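Local coordinates for protein carboxylesterase (Uncultured bacterium, PDB 5GMX) that hydrolyses carboxylic esters as a family VIII carboxylesterase and also shows hydrolytic activity toward oxyimino cephalosporins, at residues N93-D98 with K108-V113; Q115-Q120 with V163-I168; G29-A34 with M359-N364; A53-S58 with V213-P218. All blocks are in the same frame, centred on the assembly; numbering follows the deposited sequence.

The four contacts form two pairs on opposite sides of the chain's centre. Contacts 1 and 2 touch, their centres 13 Å apart, and follow each other along the chain through helix 113-117. Contacts 3 and 4 touch as well, with centres 11 Å apart, where Asn-364 after strand 357-363 meets loop 213-218. Contact 3 joins parts near the two ends of the chain in the antiparallel sheet; contact 4 is nested inside the loop it closes, and contacts 1 and 2 within both. The bound phenylmethanesulfonic acid is about 9 Å from the side chain of Phe-165 and about 10 Å from that of Met-363, so the sheet side and the helical side, each tied within itself, both approach the ligand pocket.

Contact 1: N93-D98 with K108-V113; sequences NARVAD and KKDVTV
A single beta bridge, with Arg-95 paired to Thr-112, ties the lead-in of helix 96-99 to the residues just ahead of helix 113-117. Two backbone bonds flank the pair: Val-113 N gives its hydrogen to Ala-94 O at 2.9 Å, and Val-96 N reaches Val-111 O at 2.9 Å. The chains are close enough between these bonds for Thr-112 CA to come within 3.2 Å of Ala-94 O, a CA-H...O contact.

The outer side is held by charge. Arg-95 stretches out from CG to NE alongside Asp-110, and its NE meets OD1 of that aspartate at 2.8 Å, within the guanidinium plane, in a salt bridge; NH2 adds a weak bond to the same oxygen. The carboxylate is turned 66° from the guanidinium, and Lys-109 O also lies at the guanidinium's edge, 3.3 Å from Arg-95 CD. A long, flexible arginine suits a solvent-facing position where an acidic partner is near.

Toward the interior, the branched Val-96 sets CG2 anti to its carbonyl carbon, which brings that methyl to 4.1 Å from Val-111 CG1. One water accepts from Ala-97 N and donates to both Lys-108 O and Val-111 O, linking the start of helix 96-99 to the 108-111 turn. Val-96 and Lys-108 both meet Phe-103, the lysine by a cation-pi contact. Threonine suits position 112, the N-cap of helix 113-117, because its side chain caps a backbone N there; Thr-112 N bonds Gln-115 OE1 in the same helix, and Val-113 rests on Tyr-99 of helix 96-99.

Contact 2: Q115-Q120 with V163-I168; sequences QLLSHQ and VVFGHI
His-119 and Phe-165 bring their rings together where the end of helix 113-117 faces the first turn of helix 165-175. The planes are 21° from parallel, but the rings are slid apart, with centroids 4.9 Å from one another and little overlap. Their closest approach joins His-119 CE1 to Phe-165 CD1 at 3.4 Å. The phenyl ring swings over to this position because its CG stands anti to the backbone N (chi1 175°), and its edge then receives Leu-117 O, 3.4 Å from Phe-165 CE1 and near the ring plane.

Leu-117 sends CD2 across at about a right angle to reach Phe-165 CZ at 3.9 Å. Further along, Leu-116 and Ile-168 cross obliquely, with Leu-116 CD1 meeting Ile-168 CD1 at 3.7 Å. Ile-168 sets CG1 between its backbone N and carbonyl carbon (chi1 55°), an uncommon setting on a helix that turns its delta methyl to the leucine. Branched aliphatic chains fit this buried seam because they need no polar partner.

The polar end of the imidazole is settled elsewhere: His-119 ND1 accepts from His-161 N, and the ring also meets Trp-320. The contact therefore rests largely on dispersion, with an aromatic edge set against a carbonyl oxygen. His-119 touches Tyr-160 and Phe-165 touches Lys-74 of helix 72-86, so it backs onto two residues of the ligand pocket and is consistent with a role in positioning them.

Contact 3: G29-A34 with M359-N364; sequences GKEVGA and MGYAMN
Gly-33 and Asn-364 form the tight end of this contact. The backbone N of Gly-33 gives its hydrogen to Asn-364 OD1 at 2.8 Å, from a position tilted 21° off the amide carbonyl plane, while Asn-364 N returns a bond to Gly-33 O at 3.2 Å. So close is the fit that two acceptors, Asn-364 OD1 and Gly-33 O, stand only 3.0 Å apart. The glycine has no side chain, which leaves the place beside it to the amide oxygen. Asn-364 holds CG between its backbone N and carbonyl carbon (chi1 64°), which carries OD1 across to the N-H of Gly-33. Its other end, ND2, makes weak hydrogen bonds to Glu-215 O and Phe-52 O.

Next along, Ala-34 faces selenomethionine Met-363 as an antiparallel, non-hydrogen-bonded pair, with Ala-34 CB 3.8 Å from Met-363 CB. Ala-34 CA makes a CA-H...O contact with Ala-362 O. This pairing sets strand 33-40 beside strand 357-363 in the antiparallel sheet of the beta-lactamase-like fold. Alanine is small enough to let Tyr-361 CE1 lie 4.0 Å from Ala-34 CB, and Phe-22 and Phe-26 of helix 16-27 pack on the same methyl.

Regular pairing ends at Val-32 and Glu-31, still buried, where contacts are fewer. Val-32 CB lies 3.6 Å from Asn-364 OD1. Glu-31 turns its bent chain toward the tyrosine, whose hydroxyl is modelled too near it to interpret; its firm partner is Arg-375, in a salt bridge. The solvent side begins at Lys-30, which does not touch segment 359-364.

Contact 4: A53-S58 with V213-P218; sequences ADAGRS and VAEMLP
Ala-53 and Glu-215 link two irregular loops whose touching parts run 33° apart, the N of Glu-215 bonding Ala-53 O at 2.7 Å. Just beside this bond Ala-53 CB and Ala-214 CB come to 3.7 Å. Two alanines let the backbones draw this close.

Glu-215 adds a second tie from its side chain. With CG anti to the backbone N (chi1 177°) and the rest extended, it carries OE1 to Ala-55 N at 3.0 Å, where the donor stands 38° above the carboxylate plane. The acid thus holds the start of the type I turn that runs from Asp-54 to Arg-57. Asp-54 reaches across the turn to the residues that follow it: Asp-54 OD2 accepts from Ser-58 N at 3.1 Å through its syn lone pair, and OD1 also serves Arg-59 N. Its short polar chain suits a tight reversal at the protein's edge. Further out, Ala-55 CB rests on Leu-217 CD2, 3.9 Å away.

The loop 53-58 leaves strand 43-51, and its partner threads between several elements. Ala-214 lies on Ile-67 of strand 67-68, and selenomethionine Met-216 packs against Tyr-70, which lines the ligand pocket, and against Ala-250 and Ala-253 of helix 250-253. Leu-217 reaches Val-32, and its backbone bonds Asn-364 just past strand 357-363.

Contact 1: N93-D98 with K108-V113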
loop_
_atom_site.group_PDB
_atom_site.type_symbol
_atom_site.label_atom_id
_atom_site.label_comp_id
_atom_site.label_asym_id
_atom_site.label_seq_id
_atom_site.Cartn_x
_atom_site.Cartn_y
_atom_site.Cartn_z
ATOM N N ASN A 93 4.787 13.852 -16.006
ATOM C CA ASN A 93 5.632 15.027 -16.128
ATOM C C ASN A 93 4.848 16.331 -16.041
ATOM O O ASN A 93 5.441 17.399 -15.979
ATOM C CB ASN A 93 6.394 14.993 -17.452
ATOM C CG ASN A 93 7.301 13.805 -17.562
ATOM O OD1 ASN A 93 8.141 13.573 -16.697
ATOM N ND2 ASN A 93 7.121 13.023 -18.616
ATOM N N ALA A 94 3.520 16.245 -16.061
ATOM C CA ALA A 94 2.684 17.440 -16.002
ATOM C C ALA A 94 2.564 17.977 -14.582
ATOM O O ALA A 94 2.719 17.232 -13.615
ATOM C CB ALA A 94 1.294 17.143 -16.568
ATOM N N ARG A 95 2.289 19.273 -14.468
ATOM C CA ARG A 95 2.067 19.905 -13.178
ATOM C C ARG A 95 0.790 19.379 -12.550
ATOM O O ARG A 95 -0.225 19.248 -13.235
ATOM C CB ARG A 95 1.974 21.427 -13.320
ATOM C CG ARG A 95 3.205 22.110 -13.913
ATOM C CD ARG A 95 2.884 23.562 -14.303
ATOM N NE ARG A 95 4.087 24.327 -14.630
ATOM C CZ ARG A 95 4.757 24.221 -15.773
ATOM N NH1 ARG A 95 4.351 23.373 -16.712
ATOM N NH2 ARG A 95 5.841 24.957 -15.976
ATOM N N VAL A 96 0.840 19.094 -11.249
ATOM C CA VAL A 96 -0.356 18.747 -10.487
ATOM C C VAL A 96 -1.473 19.767 -10.739
ATOM O O VAL A 96 -2.645 19.395 -10.892
ATOM C CB VAL A 96 -0.075 18.685 -8.962
ATOM C CG1 VAL A 96 -1.355 18.358 -8.192
ATOM C CG2 VAL A 96 1.004 17.670 -8.649
ATOM N N ALA A 97 -1.101 21.050 -10.800
ATOM C CA ALA A 97 -2.079 22.132 -10.928
ATOM C C ALA A 97 -2.814 22.114 -12.269
ATOM O O ALA A 97 -3.878 22.718 -12.398
ATOM C CB ALA A 97 -1.400 23.496 -10.715
ATOM N N ASP A 98 -2.266 21.414 -13.259
ATOM C CA ASP A 98 -2.983 21.211 -14.521
ATOM C C ASP A 98 -4.302 20.471 -14.292
ATOM O O ASP A 98 -5.293 20.728 -14.971
ATOM C CB ASP A 98 -2.120 20.431 -15.518
ATOM C CG ASP A 98 -1.024 21.281 -16.137
ATOM O OD1 ASP A 98 -0.878 22.455 -15.726
ATOM O OD2 ASP A 98 -0.302 20.771 -17.030
ATOM N N LYS A 108 3.478 25.920 -5.010
ATOM C CA LYS A 108 3.428 24.588 -5.606
ATOM C C LYS A 108 2.955 24.573 -7.067
ATOM O O LYS A 108 2.543 23.522 -7.578
ATOM C CB LYS A 108 2.529 23.678 -4.762
ATOM C CG LYS A 108 3.023 23.510 -3.320
ATOM C CD LYS A 108 2.247 22.449 -2.536
ATOM C CE LYS A 108 0.743 22.704 -2.536
ATOM N NZ LYS A 108 0.355 24.001 -1.906
ATOM N N LYS A 109 3.024 25.721 -7.741
ATOM C CA LYS A 109 2.498 25.829 -9.107
ATOM C C LYS A 109 3.299 25.013 -10.120
ATOM O O LYS A 109 2.826 24.764 -11.217
ATOM C CB LYS A 109 2.463 27.292 -9.574
ATOM C CG LYS A 109 3.832 27.879 -9.879
ATOM C CD LYS A 109 3.744 29.293 -10.472
ATOM C CE LYS A 109 5.145 29.830 -10.793
ATOM N NZ LYS A 109 5.131 31.012 -11.703
ATOM N N ASP A 110 4.511 24.600 -9.770
ATOM C CA ASP A 110 5.314 23.857 -10.738
ATOM C C ASP A 110 5.590 22.411 -10.330
ATOM O O ASP A 110 6.235 21.678 -11.070
ATOM C CB ASP A 110 6.625 24.597 -11.005
ATOM C CG ASP A 110 6.419 25.850 -11.859
ATOM O OD1 ASP A 110 5.687 25.777 -12.878
ATOM O OD2 ASP A 110 6.972 26.914 -11.500
ATOM N N VAL A 111 5.068 22.001 -9.179
ATOM C CA VAL A 111 5.173 20.606 -8.742
ATOM C C VAL A 111 4.524 19.651 -9.745
ATOM O O VAL A 111 3.356 19.816 -10.093
ATOM C CB VAL A 111 4.507 20.397 -7.362
ATOM C CG1 VAL A 111 4.542 18.922 -6.963
ATOM C CG2 VAL A 111 5.178 21.266 -6.294
ATOM N N THR A 112 5.274 18.649 -10.195
ATOM C CA THR A 112 4.757 17.663 -11.144
ATOM C C THR A 112 4.123 16.452 -10.450
ATOM O O THR A 112 4.340 16.226 -9.262
ATOM C CB THR A 112 5.854 17.172 -12.063
ATOM O OG1 THR A 112 6.748 16.357 -11.305
ATOM C CG2 THR A 112 6.622 18.365 -12.661
ATOM N N VAL A 113 3.337 15.681 -11.194
ATOM C CA VAL A 113 2.678 14.502 -10.629
ATOM C C VAL A 113 3.715 13.482 -10.153
ATOM O O VAL A 113 3.573 12.894 -9.080
ATOM C CB VAL A 113 1.708 13.867 -11.650
ATOM C CG1 VAL A 113 1.132 12.529 -11.126
ATOM C CG2 VAL A 113 0.594 14.856 -11.975
HETATM O O HOH W 1 1.423 21.783 -9.576
#

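Contact 2: Q115-Q120 with V163-I168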
loop_
_atom_site.group_PDB
_atom_site.type_symbol
_atom_site.label_atom_id
_atom_site.label_comp_id
_atom_site.label_asym_id
_atom_site.label_seq_id
_atom_site.Cartn_x
_atom_site.Cartn_y
_atom_site.Cartn_z
ATOM N N GLN A 115 6.672 14.145 -8.992
ATOM C CA GLN A 115 7.220 14.642 -7.725
ATOM C C GLN A 115 6.262 14.439 -6.544
ATOM O O GLN A 115 6.687 14.078 -5.446
ATOM C CB GLN A 115 7.581 16.126 -7.841
ATOM C CG GLN A 115 8.803 16.394 -8.694
ATOM C CD GLN A 115 9.038 17.882 -8.916
ATOM O OE1 GLN A 115 8.127 18.697 -8.769
ATOM N NE2 GLN A 115 10.266 18.239 -9.269
ATOM N N LEU A 116 4.977 14.698 -6.767
ATOM C CA LEU A 116 3.955 14.450 -5.755
ATOM C C LEU A 116 3.948 12.973 -5.336
ATOM O O LEU A 116 3.875 12.652 -4.149
ATOM C CB LEU A 116 2.567 14.846 -6.280
ATOM C CG LEU A 116 1.388 14.822 -5.301
ATOM C CD1 LEU A 116 1.427 16.022 -4.376
ATOM C CD2 LEU A 116 0.051 14.741 -6.024
ATOM N N LEU A 117 4.027 12.080 -6.316
ATOM C CA LEU A 117 3.944 10.643 -6.045
ATOM C C LEU A 117 5.216 10.054 -5.451
ATOM O O LEU A 117 5.178 8.939 -4.938
ATOM C CB LEU A 117 3.604 9.879 -7.321
ATOM C CG LEU A 117 2.153 9.989 -7.752
ATOM C CD1 LEU A 117 1.997 9.367 -9.121
ATOM C CD2 LEU A 117 1.311 9.253 -6.737
ATOM N N SER A 118 6.324 10.798 -5.517
ATOM C CA SER A 118 7.588 10.338 -4.938
ATOM C C SER A 118 7.951 11.096 -3.666
ATOM O O SER A 118 9.119 11.119 -3.265
ATOM C CB SER A 118 8.733 10.452 -5.952
ATOM O OG SER A 118 8.838 11.763 -6.484
ATOM N N HIS A 119 6.943 11.684 -3.024
ATOM C CA HIS A 119 7.091 12.330 -1.718
ATOM C C HIS A 119 8.055 13.508 -1.792
ATOM O O HIS A 119 8.758 13.798 -0.831
ATOM C CB HIS A 119 7.559 11.322 -0.657
ATOM C CG HIS A 119 6.686 10.111 -0.567
ATOM N ND1 HIS A 119 5.591 10.045 0.266
ATOM C CD2 HIS A 119 6.723 8.936 -1.237
ATOM C CE1 HIS A 119 4.998 8.875 0.118
ATOM N NE2 HIS A 119 5.666 8.182 -0.787
ATOM N N GLN A 120 8.076 14.186 -2.935
ATOM C CA GLN A 120 8.941 15.349 -3.118
ATOM C C GLN A 120 8.189 16.679 -3.184
ATOM O O GLN A 120 8.777 17.691 -3.543
ATOM C CB GLN A 120 9.759 15.197 -4.390
ATOM C CG GLN A 120 10.615 13.963 -4.438
ATOM C CD GLN A 120 11.539 13.978 -5.630
ATOM O OE1 GLN A 120 12.646 14.510 -5.556
ATOM N NE2 GLN A 120 11.082 13.417 -6.747
ATOM N N VAL A 163 0.694 9.811 6.037
ATOM C CA VAL A 163 -0.737 9.556 6.134
ATOM C C VAL A 163 -1.481 10.165 4.949
ATOM O O VAL A 163 -2.411 9.559 4.416
ATOM C CB VAL A 163 -1.327 10.096 7.456
ATOM C CG1 VAL A 163 -2.834 9.836 7.517
ATOM C CG2 VAL A 163 -0.619 9.462 8.660
ATOM N N VAL A 164 -1.070 11.361 4.540
ATOM C CA VAL A 164 -1.822 12.126 3.549
ATOM C C VAL A 164 -1.509 11.756 2.095
ATOM O O VAL A 164 -2.138 12.290 1.182
ATOM C CB VAL A 164 -1.584 13.651 3.734
ATOM C CG1 VAL A 164 -1.954 14.080 5.147
ATOM C CG2 VAL A 164 -0.145 14.020 3.426
ATOM N N PHE A 165 -0.552 10.855 1.870
ATOM C CA PHE A 165 -0.198 10.425 0.499
ATOM C C PHE A 165 -1.429 9.984 -0.301
ATOM O O PHE A 165 -1.593 10.343 -1.474
ATOM C CB PHE A 165 0.831 9.284 0.539
ATOM C CG PHE A 165 1.158 8.689 -0.816
ATOM C CD1 PHE A 165 2.131 9.257 -1.616
ATOM C CD2 PHE A 165 0.521 7.543 -1.266
ATOM C CE1 PHE A 165 2.442 8.710 -2.854
ATOM C CE2 PHE A 165 0.829 6.993 -2.500
ATOM C CZ PHE A 165 1.795 7.578 -3.292
ATOM N N GLY A 166 -2.284 9.196 0.348
ATOM C CA GLY A 166 -3.478 8.665 -0.276
ATOM C C GLY A 166 -4.437 9.750 -0.722
ATOM O O GLY A 166 -5.070 9.633 -1.772
ATOM N N HIS A 167 -4.531 10.819 0.067
ATOM C CA HIS A 167 -5.401 11.938 -0.270
ATOM C C HIS A 167 -4.909 12.750 -1.470
ATOM O O HIS A 167 -5.709 13.130 -2.323
ATOM C CB HIS A 167 -5.567 12.872 0.929
ATOM C CG HIS A 167 -6.583 12.395 1.922
ATOM N ND1 HIS A 167 -6.296 11.451 2.882
ATOM C CD2 HIS A 167 -7.889 12.714 2.083
ATOM C CE1 HIS A 167 -7.378 11.220 3.606
ATOM N NE2 HIS A 167 -8.360 11.969 3.139
ATOM N N ILE A 168 -3.612 13.043 -1.535
ATOM C CA ILE A 168 -3.116 13.875 -2.628
ATOM C C ILE A 168 -3.048 13.073 -3.938
ATOM O O ILE A 168 -3.494 13.551 -5.011
ATOM C CB ILE A 168 -1.744 14.511 -2.288
ATOM C CG1 ILE A 168 -0.719 13.448 -1.896
ATOM C CG2 ILE A 168 -1.899 15.515 -1.152
ATOM C CD1 ILE A 168 0.593 14.020 -1.367
#

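Contact 3: G29-A34 with M359-N364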
loop_
_atom_site.group_PDB
_atom_site.type_symbol
_atom_site.label_atom_id
_atom_site.label_comp_id
_atom_site.label_asym_id
_atom_site.label_seq_id
_atom_site.Cartn_x
_atom_site.Cartn_y
_atom_site.Cartn_z
ATOM N N GLY A 29 5.926 -18.643 17.751
ATOM C CA GLY A 29 5.110 -17.725 18.528
ATOM C C GLY A 29 5.054 -16.300 17.995
ATOM O O GLY A 29 4.539 -15.407 18.667
ATOM N N LYS A 30 5.572 -16.083 16.788
ATOM C CA LYS A 30 5.634 -14.744 16.199
ATOM C C LYS A 30 4.338 -14.261 15.533
ATOM O O LYS A 30 4.288 -13.144 15.010
ATOM C CB LYS A 30 6.769 -14.669 15.171
ATOM C CG LYS A 30 8.167 -14.669 15.766
ATOM C CD LYS A 30 9.195 -14.323 14.697
ATOM C CE LYS A 30 10.527 -13.902 15.304
ATOM N NZ LYS A 30 11.436 -13.292 14.283
ATOM N N GLU A 31 3.291 -15.078 15.565
ATOM C CA GLU A 31 2.059 -14.732 14.864
ATOM C C GLU A 31 0.852 -14.962 15.757
ATOM O O GLU A 31 0.879 -15.801 16.657
ATOM C CB GLU A 31 1.901 -15.583 13.594
ATOM C CG GLU A 31 2.875 -15.301 12.443
ATOM C CD GLU A 31 2.530 -14.085 11.596
ATOM O OE1 GLU A 31 1.863 -13.147 12.094
ATOM O OE2 GLU A 31 2.929 -14.083 10.408
ATOM N N VAL A 32 -0.216 -14.221 15.505
ATOM C CA VAL A 32 -1.504 -14.583 16.068
ATOM C C VAL A 32 -2.362 -15.093 14.918
ATOM O O VAL A 32 -2.722 -16.272 14.880
ATOM C CB VAL A 32 -2.178 -13.419 16.782
ATOM C CG1 VAL A 32 -3.576 -13.826 17.223
ATOM C CG2 VAL A 32 -1.341 -13.007 17.976
ATOM N N GLY A 33 -2.648 -14.211 13.965
ATOM C CA GLY A 33 -3.320 -14.594 12.736
ATOM C C GLY A 33 -2.612 -14.006 11.528
ATOM O O GLY A 33 -2.034 -12.922 11.612
ATOM N N ALA A 34 -2.663 -14.705 10.398
ATOM C CA ALA A 34 -1.965 -14.226 9.215
ATOM C C ALA A 34 -2.493 -14.832 7.929
ATOM O O ALA A 34 -3.053 -15.935 7.911
ATOM C CB ALA A 34 -0.468 -14.493 9.341
HETATM N N MSE A 359 3.684 -10.983 -4.601
HETATM C CA MSE A 359 3.571 -11.561 -3.271
HETATM C C MSE A 359 2.830 -10.639 -2.322
HETATM O O MSE A 359 3.028 -9.414 -2.354
HETATM C CB MSE A 359 4.958 -11.884 -2.704
HETATM C CG MSE A 359 4.899 -12.562 -1.338
HETATM SE SE MSE A 359 6.660 -12.972 -0.542
HETATM C CE MSE A 359 7.484 -13.849 -2.080
ATOM N N GLY A 360 1.992 -11.229 -1.469
ATOM C CA GLY A 360 1.233 -10.455 -0.502
ATOM C C GLY A 360 1.207 -11.075 0.884
ATOM O O GLY A 360 1.115 -12.291 1.024
ATOM N N TYR A 361 1.277 -10.239 1.917
ATOM C CA TYR A 361 1.284 -10.755 3.281
ATOM C C TYR A 361 0.630 -9.770 4.251
ATOM O O TYR A 361 0.970 -8.571 4.275
ATOM C CB TYR A 361 2.721 -11.098 3.691
ATOM C CG TYR A 361 2.907 -11.472 5.144
ATOM C CD1 TYR A 361 2.209 -12.534 5.715
ATOM C CD2 TYR A 361 3.830 -10.798 5.927
ATOM C CE1 TYR A 361 2.388 -12.873 7.056
ATOM C CE2 TYR A 361 4.040 -11.141 7.248
ATOM C CZ TYR A 361 3.304 -12.160 7.813
ATOM O OH TYR A 361 3.524 -12.459 9.131
ATOM N N ALA A 362 -0.347 -10.265 5.011
ATOM C CA ALA A 362 -1.084 -9.403 5.944
ATOM C C ALA A 362 -1.424 -10.154 7.227
ATOM O O ALA A 362 -1.900 -11.285 7.178
ATOM C CB ALA A 362 -2.354 -8.863 5.293
HETATM N N MSE A 363 -1.210 -9.513 8.372
HETATM C CA MSE A 363 -1.349 -10.184 9.659
HETATM C C MSE A 363 -1.826 -9.210 10.730
HETATM O O MSE A 363 -1.776 -8.000 10.531
HETATM C CB MSE A 363 -0.018 -10.817 10.063
HETATM C CG MSE A 363 0.973 -9.850 10.698
HETATM SE SE MSE A 363 1.523 -8.284 9.622
HETATM C CE MSE A 363 1.820 -9.155 7.962
ATOM N N ASN A 364 -2.295 -9.729 11.865
ATOM C CA ASN A 364 -2.844 -8.852 12.891
ATOM C C ASN A 364 -1.924 -8.608 14.095
ATOM O O ASN A 364 -2.221 -7.752 14.931
ATOM C CB ASN A 364 -4.204 -9.385 13.363
ATOM C CG ASN A 364 -4.113 -10.739 14.051
ATOM O OD1 ASN A 364 -3.110 -11.442 13.951
ATOM N ND2 ASN A 364 -5.187 -11.118 14.729
#

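Contact 4: A53-S58 with V213-P218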
loop_
_atom_site.group_PDB
_atom_site.type_symbol
_atom_site.label_atom_id
_atom_site.label_comp_id
_atom_site.label_asym_id
_atom_site.label_seq_id
_atom_site.Cartn_x
_atom_site.Cartn_y
_atom_site.Cartn_z
ATOM N N ALA A 53 -8.218 -14.583 14.666
ATOM C CA ALA A 53 -8.575 -13.210 14.377
ATOM C C ALA A 53 -8.573 -12.330 15.632
ATOM O O ALA A 53 -8.601 -11.108 15.531
ATOM C CB ALA A 53 -9.945 -13.160 13.711
ATOM N N ASP A 54 -8.532 -12.947 16.809
ATOM C CA ASP A 54 -8.683 -12.204 18.059
ATOM C C ASP A 54 -7.569 -12.514 19.050
ATOM O O ASP A 54 -6.932 -13.559 18.977
ATOM C CB ASP A 54 -10.047 -12.504 18.702
ATOM C CG ASP A 54 -10.200 -13.969 19.111
ATOM O OD1 ASP A 54 -9.701 -14.849 18.375
ATOM O OD2 ASP A 54 -10.834 -14.243 20.158
ATOM N N ALA A 55 -7.338 -11.587 19.973
ATOM C CA ALA A 55 -6.310 -11.750 20.992
ATOM C C ALA A 55 -6.560 -12.981 21.861
ATOM O O ALA A 55 -5.620 -13.668 22.261
ATOM C CB ALA A 55 -6.228 -10.496 21.862
ATOM N N GLY A 56 -7.832 -13.256 22.136
ATOM C CA GLY A 56 -8.217 -14.365 22.993
ATOM C C GLY A 56 -8.089 -15.745 22.368
ATOM O O GLY A 56 -8.347 -16.751 23.034
ATOM N N ARG A 57 -7.687 -15.794 21.097
ATOM C CA ARG A 57 -7.516 -17.047 20.353
ATOM C C ARG A 57 -8.789 -17.893 20.359
ATOM O O ARG A 57 -8.725 -19.114 20.443
ATOM C CB ARG A 57 -6.361 -17.881 20.921
ATOM C CG ARG A 57 -5.139 -17.088 21.347
ATOM C CD ARG A 57 -4.538 -16.331 20.181
ATOM N NE ARG A 57 -3.174 -15.883 20.451
ATOM C CZ ARG A 57 -2.088 -16.600 20.180
ATOM N NH1 ARG A 57 -2.210 -17.803 19.625
ATOM N NH2 ARG A 57 -0.883 -16.108 20.454
ATOM N N SER A 58 -9.941 -17.242 20.271
ATOM C CA SER A 58 -11.201 -17.959 20.294
ATOM C C SER A 58 -11.891 -17.977 18.934
ATOM O O SER A 58 -12.824 -18.748 18.727
ATOM C CB SER A 58 -12.129 -17.336 21.331
ATOM O OG SER A 58 -12.331 -15.960 21.053
ATOM N N VAL A 213 -13.515 -8.411 9.567
ATOM C CA VAL A 213 -12.274 -7.808 10.051
ATOM C C VAL A 213 -11.736 -8.495 11.307
ATOM O O VAL A 213 -12.455 -8.691 12.286
ATOM C CB VAL A 213 -12.450 -6.300 10.336
ATOM C CG1 VAL A 213 -11.142 -5.690 10.809
ATOM C CG2 VAL A 213 -12.915 -5.591 9.088
ATOM N N ALA A 214 -10.462 -8.865 11.262
ATOM C CA ALA A 214 -9.782 -9.411 12.423
ATOM C C ALA A 214 -9.391 -8.274 13.348
ATOM O O ALA A 214 -9.495 -7.113 12.978
ATOM C CB ALA A 214 -8.555 -10.199 12.008
ATOM N N GLU A 215 -8.914 -8.610 14.539
ATOM C CA GLU A 215 -8.534 -7.598 15.521
ATOM C C GLU A 215 -7.062 -7.252 15.396
ATOM O O GLU A 215 -6.205 -8.136 15.428
ATOM C CB GLU A 215 -8.846 -8.088 16.936
ATOM C CG GLU A 215 -8.423 -7.138 18.040
ATOM C CD GLU A 215 -8.515 -7.773 19.422
ATOM O OE1 GLU A 215 -8.731 -9.007 19.509
ATOM O OE2 GLU A 215 -8.388 -7.033 20.421
HETATM N N MSE A 216 -6.763 -5.966 15.249
HETATM C CA MSE A 216 -5.374 -5.541 15.159
HETATM C C MSE A 216 -4.709 -5.575 16.536
HETATM O O MSE A 216 -5.300 -5.156 17.525
HETATM C CB MSE A 216 -5.270 -4.144 14.571
HETATM C CG MSE A 216 -3.825 -3.711 14.371
HETATM SE SE MSE A 216 -3.029 -4.707 12.887
HETATM C CE MSE A 216 -4.106 -3.911 11.528
ATOM N N LEU A 217 -3.480 -6.073 16.601
ATOM C CA LEU A 217 -2.802 -6.210 17.889
ATOM C C LEU A 217 -1.477 -5.444 17.942
ATOM O O LEU A 217 -0.588 -5.658 17.117
ATOM C CB LEU A 217 -2.568 -7.690 18.202
ATOM C CG LEU A 217 -3.807 -8.560 17.983
ATOM C CD1 LEU A 217 -3.470 -10.042 18.076
ATOM C CD2 LEU A 217 -4.921 -8.190 18.947
ATOM N N PRO A 218 -1.349 -4.544 18.925
ATOM C CA PRO A 218 -0.117 -3.768 19.118
ATOM C C PRO A 218 1.035 -4.654 19.594
ATOM O O PRO A 218 0.794 -5.755 20.099
ATOM C CB PRO A 218 -0.507 -2.745 20.185
ATOM C CG PRO A 218 -1.638 -3.381 20.923
ATOM C CD PRO A 218 -2.381 -4.219 19.924
#